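Local coordinates for protein ASCH domain (Vibrio cholerae TMA 21, PDB 3S9X) that is of unknown function but carries an ASCH domain of the PUA clan, a fold consistent with binding RNA or its components, at residues A[61-65]-A[135-141]; A[55-60]-A[110-116]; A[74-80]-A[92-98]; A[39-45]-A[83-87]. One frame throughout, in Å; residues are numbered along the deposited sequence.

Contact 1 (A[61-65]-A[135-141])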
# COMPACT_ATOMS: atom_id res chain seq x y z
N SER A 61 4.78 -2.75 -5.66
CA SER A 61 6.00 -3.23 -5.05
C SER A 61 6.68 -4.24 -5.98
O SER A 61 6.06 -4.78 -6.88
CB SER A 61 5.65 -3.90 -3.74
OG SER A 61 4.79 -5.00 -3.84
N LEU A 62 7.97 -4.50 -5.75
CA LEU A 62 8.69 -5.49 -6.52
C LEU A 62 8.20 -6.88 -6.24
O LEU A 62 8.11 -7.32 -5.12
CB LEU A 62 10.18 -5.43 -6.27
CG LEU A 62 10.92 -4.13 -6.59
CD1 LEU A 62 12.35 -4.21 -6.03
CD2 LEU A 62 10.95 -3.90 -8.10
N GLU A 63 7.88 -7.60 -7.30
CA GLU A 63 7.44 -9.00 -7.13
C GLU A 63 8.52 -9.91 -6.50
O GLU A 63 8.19 -10.86 -5.80
CB GLU A 63 7.03 -9.55 -8.47
CG GLU A 63 6.24 -10.83 -8.33
CD GLU A 63 7.04 -12.07 -8.36
OE1 GLU A 63 8.20 -12.06 -8.82
OE2 GLU A 63 6.48 -13.07 -7.88
N TYR A 64 9.77 -9.53 -6.65
CA TYR A 64 10.91 -10.22 -6.11
C TYR A 64 10.73 -10.48 -4.63
O TYR A 64 11.12 -11.55 -4.11
CB TYR A 64 12.17 -9.38 -6.31
CG TYR A 64 13.47 -10.11 -6.00
CD1 TYR A 64 14.16 -10.79 -7.01
CD2 TYR A 64 14.02 -10.09 -4.76
CE1 TYR A 64 15.33 -11.41 -6.77
CE2 TYR A 64 15.25 -10.68 -4.51
CZ TYR A 64 15.89 -11.34 -5.54
OH TYR A 64 17.10 -11.98 -5.30
N TRP A 65 10.08 -9.55 -3.91
CA TRP A 65 9.89 -9.74 -2.46
C TRP A 65 9.09 -10.98 -2.15
O TRP A 65 9.20 -11.62 -1.08
CB TRP A 65 9.17 -8.54 -1.84
CG TRP A 65 10.04 -7.34 -1.73
CD1 TRP A 65 9.95 -6.23 -2.48
CD2 TRP A 65 11.14 -7.13 -0.84
NE1 TRP A 65 10.88 -5.31 -2.09
CE2 TRP A 65 11.60 -5.84 -1.05
CE3 TRP A 65 11.71 -7.89 0.22
CZ2 TRP A 65 12.67 -5.29 -0.35
CZ3 TRP A 65 12.77 -7.32 0.97
CH2 TRP A 65 13.25 -6.04 0.69
N GLU A 135 16.14 -0.41 -3.06
CA GLU A 135 15.73 -1.74 -2.55
C GLU A 135 16.54 -2.83 -3.21
O GLU A 135 16.98 -3.71 -2.56
CB GLU A 135 14.22 -2.09 -2.76
CG GLU A 135 13.27 -1.32 -1.95
CD GLU A 135 11.87 -1.93 -1.99
OE1 GLU A 135 11.50 -2.41 -3.07
OE2 GLU A 135 11.18 -1.84 -0.97
N CYS A 136 16.74 -2.75 -4.51
CA CYS A 136 17.46 -3.75 -5.22
C CYS A 136 18.91 -3.87 -4.69
O CYS A 136 19.42 -4.97 -4.43
CB CYS A 136 17.52 -3.51 -6.70
SG CYS A 136 15.94 -3.98 -7.52
N HIS A 137 19.57 -2.73 -4.47
CA HIS A 137 20.93 -2.77 -3.94
C HIS A 137 20.93 -3.58 -2.62
O HIS A 137 21.82 -4.39 -2.41
CB HIS A 137 21.51 -1.36 -3.71
CG HIS A 137 22.92 -1.41 -3.18
ND1 HIS A 137 24.00 -1.68 -3.98
CD2 HIS A 137 23.40 -1.40 -1.90
CE1 HIS A 137 25.10 -1.71 -3.25
NE2 HIS A 137 24.76 -1.56 -1.97
N GLU A 138 19.99 -3.27 -1.69
CA GLU A 138 19.96 -4.00 -0.43
C GLU A 138 19.63 -5.46 -0.62
O GLU A 138 20.17 -6.28 0.15
CB GLU A 138 18.97 -3.38 0.59
N LEU A 139 18.83 -5.79 -1.65
CA LEU A 139 18.56 -7.18 -1.99
C LEU A 139 19.72 -7.92 -2.67
O LEU A 139 19.66 -9.12 -2.87
CB LEU A 139 17.32 -7.27 -2.89
CG LEU A 139 15.94 -6.89 -2.27
CD1 LEU A 139 14.91 -6.54 -3.36
CD2 LEU A 139 15.59 -8.14 -1.45
N GLY A 140 20.73 -7.16 -3.08
CA GLY A 140 21.89 -7.76 -3.73
C GLY A 140 21.73 -7.98 -5.23
O GLY A 140 22.52 -8.75 -5.81
N ILE A 141 20.82 -7.23 -5.83
CA ILE A 141 20.56 -7.29 -7.28
C ILE A 141 20.55 -5.88 -7.87
O ILE A 141 20.56 -4.89 -7.12
CB ILE A 141 19.27 -8.06 -7.60
CG1 ILE A 141 18.04 -7.36 -7.02
CG2 ILE A 141 19.33 -9.40 -6.97
CD1 ILE A 141 16.70 -8.03 -7.33
O HOH W 1 9.00 -2.92 -3.41
O HOH W 2 18.17 -11.27 -2.58
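Leu139 and Ile141, on the Schellman motif that ends helix 121-139, pack against Tyr64 and Trp65 of the short helix after edge strand 58-62 of the ASCH-domain sheet. The motif is closed by Ile141 N to Cys136 O and Gly140 N to His137 O, and the chain leaving it carries Ile141 to the Tyr64 ring. CD1 of Ile141 sits over the centre of that ring, 3.7 Å from the centroid of Tyr64, as a CH-pi contact. Both methyls of Leu139 lie over one face of the indole, CD2 4.0 Å from the centroid of the six-membered ring of Trp65 and CD1 toward its rim; Leu139 CD1 also meets Tyr64 CD2 obliquely at 3.9 Å. Trp65 CG stands anti to its carbonyl carbon (chi1 -73°), which turns the pyrrole edge toward Glu135. There Trp65 NE1 donates to Glu135 OE1 at 3.1 Å along a nearly straight line (171°). The acceptor lies in the indole plane, but the N-H approaches from above the carboxylate, whose plane is 68° from the ring. OE1 is gripped a second time by a water that also accepts from Leu62 N. Leu62 passes Glu135, the two running in opposite senses, to put CD1 3.9 Å from Cys136 SG, and its other neighbours include Leu149 of strand 148-158. Lys69 touches both Tyr64 and Leu139. At the edge of the Tyr64 ring, in its plane, another water bonds Tyr64 OH at 3.0 Å and donates to Leu139 O at 2.6 Å.

Contact 2 (A[55-60]-A[110-116])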
# COMPACT_ATOMS: atom_id res chain seq x y z
N GLU A 55 -7.48 10.36 -3.59
CA GLU A 55 -6.60 10.64 -4.70
C GLU A 55 -5.57 9.54 -5.02
O GLU A 55 -5.18 9.37 -6.16
CB GLU A 55 -5.87 11.94 -4.41
CG GLU A 55 -6.66 13.19 -4.42
CD GLU A 55 -6.87 13.55 -5.87
OE1 GLU A 55 -5.91 14.05 -6.56
OE2 GLU A 55 -8.00 13.25 -6.30
N LYS A 56 -5.18 8.78 -4.01
CA LYS A 56 -4.26 7.66 -4.16
C LYS A 56 -5.08 6.43 -3.85
O LYS A 56 -5.59 6.27 -2.75
CB LYS A 56 -3.04 7.77 -3.26
CG LYS A 56 -2.17 6.49 -3.25
CD LYS A 56 -0.81 6.68 -2.65
CE LYS A 56 0.13 5.55 -3.00
NZ LYS A 56 0.59 5.77 -4.42
N ARG A 57 -5.22 5.57 -4.88
CA ARG A 57 -6.11 4.40 -4.82
C ARG A 57 -5.39 3.13 -5.24
O ARG A 57 -6.01 2.09 -5.47
CB ARG A 57 -7.34 4.66 -5.73
CG ARG A 57 -8.13 5.90 -5.37
CD ARG A 57 -9.32 6.05 -6.31
NE ARG A 57 -8.90 6.22 -7.72
CZ ARG A 57 -8.40 7.32 -8.27
NH1 ARG A 57 -8.02 7.27 -9.56
NH2 ARG A 57 -8.31 8.48 -7.57
N ALA A 58 -4.05 3.19 -5.33
CA ALA A 58 -3.25 2.04 -5.81
C ALA A 58 -1.84 2.25 -5.31
O ALA A 58 -1.41 3.37 -4.95
CB ALA A 58 -3.30 1.93 -7.32
N SER A 59 -1.10 1.17 -5.30
CA SER A 59 0.31 1.13 -4.97
C SER A 59 0.95 -0.05 -5.63
O SER A 59 0.25 -0.92 -6.14
CB SER A 59 0.49 1.07 -3.48
OG SER A 59 0.09 -0.14 -2.91
N CYS A 60 2.29 -0.12 -5.62
CA CYS A 60 2.96 -1.25 -6.19
C CYS A 60 4.26 -1.56 -5.40
O CYS A 60 4.72 -0.78 -4.53
CB CYS A 60 3.31 -0.99 -7.65
SG CYS A 60 4.51 0.26 -7.99
N PHE A 110 -2.48 3.71 -14.48
CA PHE A 110 -2.04 3.22 -13.19
C PHE A 110 -1.30 4.29 -12.40
O PHE A 110 -1.51 4.51 -11.23
CB PHE A 110 -1.20 1.94 -13.33
CG PHE A 110 -0.87 1.36 -11.99
CD1 PHE A 110 -1.84 0.57 -11.32
CD2 PHE A 110 0.34 1.57 -11.37
CE1 PHE A 110 -1.58 0.10 -10.09
CE2 PHE A 110 0.55 1.12 -10.11
CZ PHE A 110 -0.39 0.33 -9.47
N ALA A 111 -0.41 5.03 -13.08
CA ALA A 111 0.31 6.12 -12.47
C ALA A 111 -0.72 7.13 -11.91
O ALA A 111 -0.55 7.62 -10.79
CB ALA A 111 1.21 6.80 -13.44
N ALA A 112 -1.77 7.42 -12.67
CA ALA A 112 -2.79 8.37 -12.17
C ALA A 112 -3.53 7.85 -10.93
O ALA A 112 -3.81 8.56 -10.02
CB ALA A 112 -3.78 8.78 -13.33
N SER A 113 -3.82 6.52 -10.90
CA SER A 113 -4.44 5.87 -9.74
C SER A 113 -3.56 5.93 -8.54
O SER A 113 -4.04 6.04 -7.39
CB SER A 113 -4.76 4.40 -10.04
OG SER A 113 -5.77 4.39 -11.01
N GLU A 114 -2.24 5.82 -8.72
CA GLU A 114 -1.32 5.98 -7.60
C GLU A 114 -1.36 7.41 -7.06
O GLU A 114 -1.07 7.63 -5.89
CB GLU A 114 0.09 5.58 -7.94
CG GLU A 114 0.35 4.07 -8.08
CD GLU A 114 1.60 3.60 -7.36
OE1 GLU A 114 2.42 2.91 -7.97
OE2 GLU A 114 1.75 3.99 -6.15
N GLY A 115 -1.69 8.38 -7.90
CA GLY A 115 -2.13 9.72 -7.49
C GLY A 115 -1.13 10.67 -6.92
O GLY A 115 -1.51 11.69 -6.34
N GLU A 116 0.17 10.38 -7.07
CA GLU A 116 1.25 11.23 -6.51
C GLU A 116 1.77 12.27 -7.51
O GLU A 116 1.63 12.15 -8.75
CB GLU A 116 2.37 10.34 -5.98
CG GLU A 116 1.97 9.47 -4.79
CD GLU A 116 3.09 8.54 -4.39
OE1 GLU A 116 4.06 9.06 -3.83
OE2 GLU A 116 2.93 7.31 -4.56
O HOH W 3 -5.85 9.94 -8.68
O HOH W 4 -8.29 3.55 -9.35
O HOH W 5 3.76 2.57 -5.11
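Lys56 runs alongside the last turn of helix 108-114, keeping company with the Glu114 side chain. Its CB lies 3.3 Å from Glu114 O, CG comes closer, 3.1 Å from the same Glu114 O, and CD passes that atom as well. CG is anti to the backbone N (chi1 171°), and the chain stays extended until it bends at the last torsion (chi4 77°). That bend brings NZ back onto Glu114 O at 2.9 Å and between two carboxylates. Glu114 OE2 receives NZ on its anti lone pair at 2.7 Å; Glu116 OE2 is met at 2.8 Å from Lys56 NZ, also on the anti side but 28° out of the plane. A weak bond to Ala58 O adds to the grip. Glu114 is itself positioned by Trp124 NE1 on OE1 and by a water that joins OE2 to Cys60 N. The backbones close up beside this network: Arg57 N donates to Ser113 O at 2.8 Å, and Gly115 CA lies 3.3 Å from Glu55 O in a CA-H...O contact. Further along, Ala58 CB rests 3.7 Å from Phe110 CE1, and Ser59 O lies at the edge of that ring. Gly54 and Lys56 match the G-x-K that opens the ASCH signature G-x-K-x-x-E-x-R, whose glutamate position is taken here by Ser59. With two salt bridges and a backbone carbonyl converging on one ammonium, the lysine tip is fixed in position and locks the approach to strand 58-62 onto the end of the helix.

Contact 3 (A[74-80]-A[92-98])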
# COMPACT_ATOMS: atom_id res chain seq x y z
N PRO A 74 0.01 -9.76 -1.19
CA PRO A 74 -1.20 -9.03 -0.79
C PRO A 74 -2.45 -9.76 -1.26
O PRO A 74 -2.42 -10.39 -2.32
CB PRO A 74 -1.03 -7.69 -1.45
CG PRO A 74 -0.31 -7.94 -2.61
CD PRO A 74 0.76 -9.02 -2.19
N GLN A 75 -3.52 -9.66 -0.48
CA GLN A 75 -4.77 -10.34 -0.74
C GLN A 75 -5.91 -9.36 -0.83
O GLN A 75 -6.04 -8.44 -0.02
CB GLN A 75 -5.19 -11.23 0.48
CG GLN A 75 -4.64 -12.48 0.66
CD GLN A 75 -4.88 -13.05 2.05
OE1 GLN A 75 -5.97 -12.88 2.75
NE2 GLN A 75 -3.89 -13.79 2.48
N VAL A 76 -6.80 -9.59 -1.79
CA VAL A 76 -8.08 -8.95 -1.82
C VAL A 76 -8.77 -9.09 -0.48
O VAL A 76 -8.76 -10.18 0.11
CB VAL A 76 -8.94 -9.43 -3.02
CG1 VAL A 76 -10.35 -8.94 -2.96
CG2 VAL A 76 -8.25 -9.03 -4.36
N GLY A 77 -9.34 -7.99 0.02
CA GLY A 77 -10.07 -7.99 1.27
C GLY A 77 -9.20 -7.68 2.50
O GLY A 77 -9.72 -7.46 3.63
N HIS A 78 -7.87 -7.63 2.35
CA HIS A 78 -7.00 -7.15 3.40
C HIS A 78 -7.39 -5.73 3.86
O HIS A 78 -7.61 -4.88 3.00
CB HIS A 78 -5.55 -7.16 2.87
CG HIS A 78 -4.55 -6.69 3.87
ND1 HIS A 78 -3.97 -7.53 4.80
CD2 HIS A 78 -3.94 -5.50 4.03
CE1 HIS A 78 -3.09 -6.85 5.51
NE2 HIS A 78 -3.04 -5.61 5.06
N LEU A 79 -7.30 -5.49 5.16
CA LEU A 79 -7.42 -4.16 5.71
C LEU A 79 -6.07 -3.68 6.25
O LEU A 79 -5.41 -4.35 7.01
CB LEU A 79 -8.39 -4.16 6.90
CG LEU A 79 -9.84 -4.45 6.58
CD1 LEU A 79 -10.67 -4.54 7.88
CD2 LEU A 79 -10.41 -3.34 5.68
N GLN A 80 -5.72 -2.47 5.83
CA GLN A 80 -4.53 -1.79 6.33
C GLN A 80 -4.99 -0.49 7.03
O GLN A 80 -5.65 0.37 6.40
CB GLN A 80 -3.50 -1.47 5.26
CG GLN A 80 -2.34 -0.68 5.75
CD GLN A 80 -1.30 -0.33 4.73
OE1 GLN A 80 -1.23 -0.97 3.67
NE2 GLN A 80 -0.44 0.67 5.06
N ILE A 92 -8.35 3.78 7.00
CA ILE A 92 -8.23 2.35 6.81
C ILE A 92 -8.60 2.06 5.33
O ILE A 92 -9.65 2.54 4.87
CB ILE A 92 -9.13 1.50 7.76
CG1 ILE A 92 -8.86 1.91 9.20
CG2 ILE A 92 -8.90 -0.00 7.55
CD1 ILE A 92 -9.66 1.17 10.27
N ILE A 93 -7.78 1.24 4.68
CA ILE A 93 -8.01 0.83 3.33
C ILE A 93 -8.28 -0.64 3.23
O ILE A 93 -7.80 -1.41 4.08
CB ILE A 93 -6.91 1.26 2.39
CG1 ILE A 93 -5.56 0.63 2.74
CG2 ILE A 93 -6.81 2.78 2.24
CD1 ILE A 93 -4.39 0.87 1.82
N GLU A 94 -9.05 -1.05 2.20
CA GLU A 94 -9.37 -2.45 1.92
C GLU A 94 -8.86 -2.70 0.50
O GLU A 94 -9.18 -1.97 -0.46
CB GLU A 94 -10.89 -2.71 1.95
CG GLU A 94 -11.22 -4.17 1.72
CD GLU A 94 -12.67 -4.47 1.91
OE1 GLU A 94 -13.35 -3.84 2.75
OE2 GLU A 94 -13.11 -5.47 1.28
N ILE A 95 -8.03 -3.72 0.35
CA ILE A 95 -7.54 -4.14 -0.95
C ILE A 95 -8.69 -4.66 -1.82
O ILE A 95 -9.41 -5.55 -1.38
CB ILE A 95 -6.42 -5.18 -0.81
CG1 ILE A 95 -5.21 -4.53 -0.10
CG2 ILE A 95 -6.06 -5.78 -2.23
CD1 ILE A 95 -3.91 -5.36 0.01
N THR A 96 -8.77 -4.18 -3.07
CA THR A 96 -9.84 -4.55 -3.97
C THR A 96 -9.36 -5.37 -5.19
O THR A 96 -10.14 -6.13 -5.72
CB THR A 96 -10.64 -3.30 -4.47
OG1 THR A 96 -9.69 -2.48 -5.10
CG2 THR A 96 -11.33 -2.56 -3.29
N SER A 97 -8.07 -5.33 -5.51
CA SER A 97 -7.51 -6.14 -6.59
C SER A 97 -6.03 -6.23 -6.48
O SER A 97 -5.38 -5.34 -5.93
CB SER A 97 -7.89 -5.60 -7.96
OG SER A 97 -7.26 -4.40 -8.28
N VAL A 98 -5.47 -7.31 -7.01
CA VAL A 98 -4.02 -7.60 -7.03
C VAL A 98 -3.69 -8.19 -8.40
O VAL A 98 -4.42 -9.04 -8.93
CB VAL A 98 -3.63 -8.55 -5.92
CG1 VAL A 98 -2.13 -8.87 -5.96
CG2 VAL A 98 -3.97 -8.01 -4.58
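Ile95 is the bump that fills a hollow formed by Pro74, Gln75 and His78. Its CB lies 3.4 Å from Gln75 O, and in one of its two modelled conformers, the one described here, CD1 reaches between Pro74 CB, at 4.0 Å, and His78 CB, at 3.8 Å. Beyond it Pro74 leans on Val98, with its CG 3.9 Å from Val98 CG1. Val76 plugs the next dip: CG2, anti to the carbonyl carbon, drops onto the backbone where Thr96 and Ser97 form a classic beta bulge opposite His153, reaching Ser97 CA at 3.7 Å. The segments belong to the antiparallel hairpin of strands 79-83 and 89-102, whose first strand is entered through a type II turn from Gln75 to His78. Gly77, at the third position of that turn, has a positive phi of 90° and sends its N-H to Ile95 O at 2.8 Å. Ile95 N answers by donating to His78 O, and Gln80 and Ile93, a hydrogen-bonded pair, exchange both of their N-H groups. On one face of the sheet Gln80 CB and Ile93 CG1 run abreast, 3.9 Å apart, and the glutamine amide continues to Asp35 O. On the other face Leu79 crosses Glu94, laying CD2 3.8 Å from Glu94 CB and against Ile92 CG2; Leu14 and Tyr17 of helix 8-19 cover Leu79 there. Glu94 stretches on to Tyr29 OH, while the His78 ring, which touches Ile95 CD1 obliquely, is held at both nitrogens by Ser31 OG and Ser33 OG.

Contact 4 (A[39-45]-A[83-87])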
# COMPACT_ATOMS: atom_id res chain seq x y z
N ALA A 39 9.05 5.72 2.16
CA ALA A 39 10.22 5.51 3.01
C ALA A 39 10.76 6.80 3.60
O ALA A 39 11.84 6.80 4.15
CB ALA A 39 11.33 4.76 2.20
N ASP A 40 10.00 7.87 3.50
CA ASP A 40 10.41 9.14 4.12
C ASP A 40 9.20 9.87 4.66
O ASP A 40 8.10 9.61 4.21
CB ASP A 40 11.22 10.02 3.15
CG ASP A 40 10.38 10.54 1.98
OD1 ASP A 40 10.27 9.85 0.89
OD2 ASP A 40 9.70 11.54 2.10
N GLU A 41 9.41 10.74 5.63
CA GLU A 41 8.33 11.41 6.31
C GLU A 41 7.45 12.26 5.38
O GLU A 41 6.23 12.20 5.46
CB GLU A 41 8.95 12.26 7.44
CG GLU A 41 7.95 13.09 8.21
CD GLU A 41 8.53 13.74 9.43
OE1 GLU A 41 9.77 13.98 9.45
OE2 GLU A 41 7.80 14.15 10.31
N TYR A 42 8.08 13.04 4.53
CA TYR A 42 7.34 13.95 3.71
C TYR A 42 6.37 13.15 2.85
O TYR A 42 5.18 13.47 2.77
CB TYR A 42 8.33 14.72 2.81
CG TYR A 42 7.65 15.44 1.71
CD1 TYR A 42 7.06 16.64 1.91
CD2 TYR A 42 7.52 14.83 0.47
CE1 TYR A 42 6.32 17.27 0.85
CE2 TYR A 42 6.83 15.41 -0.53
CZ TYR A 42 6.24 16.59 -0.36
OH TYR A 42 5.49 17.10 -1.41
N ASN A 43 6.88 12.13 2.14
CA ASN A 43 6.01 11.34 1.25
C ASN A 43 5.03 10.46 2.05
O ASN A 43 3.91 10.31 1.61
CB ASN A 43 6.82 10.50 0.28
CG ASN A 43 7.46 11.36 -0.81
OD1 ASN A 43 8.68 11.42 -0.92
ND2 ASN A 43 6.65 11.98 -1.55
N ALA A 44 5.43 9.94 3.22
CA ALA A 44 4.51 9.12 4.03
C ALA A 44 3.27 9.94 4.38
O ALA A 44 2.15 9.50 4.30
CB ALA A 44 5.16 8.61 5.28
N ASN A 45 3.51 11.20 4.76
CA ASN A 45 2.40 12.02 5.25
C ASN A 45 1.55 12.49 4.10
O ASN A 45 0.29 12.55 4.22
CB ASN A 45 2.91 13.15 6.14
CG ASN A 45 3.53 12.62 7.45
OD1 ASN A 45 3.38 11.45 7.74
ND2 ASN A 45 4.26 13.46 8.19
N THR A 83 -1.21 4.74 8.53
CA THR A 83 -0.75 5.74 9.48
C THR A 83 0.10 6.79 8.77
O THR A 83 0.55 6.59 7.61
CB THR A 83 0.07 5.12 10.60
OG1 THR A 83 1.36 4.77 10.15
CG2 THR A 83 -0.60 3.86 11.22
N ASN A 84 0.32 7.90 9.45
CA ASN A 84 1.34 8.79 9.05
C ASN A 84 2.70 8.30 9.52
O ASN A 84 2.84 7.21 10.05
CB ASN A 84 1.01 10.24 9.46
CG ASN A 84 1.12 10.50 10.95
OD1 ASN A 84 1.61 9.65 11.71
ND2 ASN A 84 0.60 11.67 11.35
N TRP A 85 3.75 9.08 9.26
CA TRP A 85 5.10 8.69 9.61
C TRP A 85 5.26 8.30 11.06
O TRP A 85 6.07 7.42 11.35
CB TRP A 85 6.04 9.84 9.21
CG TRP A 85 7.50 9.64 9.47
CD1 TRP A 85 8.22 10.24 10.45
CD2 TRP A 85 8.42 8.82 8.75
NE1 TRP A 85 9.58 9.90 10.34
CE2 TRP A 85 9.70 9.03 9.29
CE3 TRP A 85 8.28 7.95 7.65
CZ2 TRP A 85 10.82 8.40 8.82
CZ3 TRP A 85 9.46 7.32 7.16
CH2 TRP A 85 10.69 7.60 7.73
N ASP A 86 4.55 9.04 11.89
CA ASP A 86 4.59 8.89 13.31
C ASP A 86 3.60 7.91 13.93
O ASP A 86 3.50 7.85 15.16
CB ASP A 86 4.49 10.27 13.93
CG ASP A 86 5.85 11.00 13.83
OD1 ASP A 86 6.83 10.49 14.48
OD2 ASP A 86 5.89 12.07 13.24
N GLY A 87 3.00 7.13 13.05
CA GLY A 87 2.13 6.07 13.51
C GLY A 87 0.70 6.48 13.87
O GLY A 87 -0.04 5.65 14.40
O HOH W 6 5.40 13.04 10.84
O HOH W 7 7.06 14.48 13.49
O HOH W 8 1.39 6.85 4.90
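Trp85 lies flat against the first turn of helix 41-52, with Glu41 covering its indole. Glu41 CB stands 3.5 Å from the centroid of the five-membered ring of Trp85, only 5° off the normal, a CH-pi contact. Glu41 CA and the carbonyl carbon of Asp40 lie over the same face, the latter 3.6 Å from Trp85 CZ3. Ala44 CB comes in obliquely, 4.0 Å from Trp85 CE3, and the Tyr36 ring also meets the indole. With CG anti to the backbone N (chi1 -179°), the Trp85 side chain extends from its loop to the helix, and the backbone behind it is pinned: Trp85 N donates to Asn45 OD1 at 2.8 Å, in the plane of the amide carbonyl and almost straight (171°). A helix N-cap and a beta turn meet here. Asp40 is the N-cap of the helix, its OD2 accepting from Asn43 N, and Asn84 to Gly87 form the type I turn of the loop between strands 79-83 and 89-102. Asn84 O takes both Gly87 N and Thr83 OG1, which stiffens the turn that carries the indole. The outer side is looser and wet. Glu41 OE2 and Asp86 OD2 stay 4.1 Å apart, two like charges with waters lodged between them. One of those waters lies 2.7 Å from Glu41 OE2 and 2.6 Å from Asp86 OD2, and it also accepts from Asn45 ND2. Near the start of the loop the link is again a water, which donates to Ala44 O and to Thr83 O.

How the contacts relate
From the N terminus, 39-45 opens the first loop, which contact 4 closes at 83-87 by tying the start of helix 41-52 to the loop of the hairpin. Inside it begin 55-60 and 61-65, adjoining parts of the run into and along strand 58-62; contact 2 closes at 110-116 and contact 1 at 135-141, so these two cross each other, and contact 4 crosses both. Contact 3, from 74-80 to 92-98, is nested within contacts 1 and 2 but crosses contact 4. It pairs the hairpin strands of the same sheet whose edge strand is held by helices 108-114 and 121-139. Contacts 3 and 4 lie on opposite sides of the chain's centre, their centres about 20 Å apart.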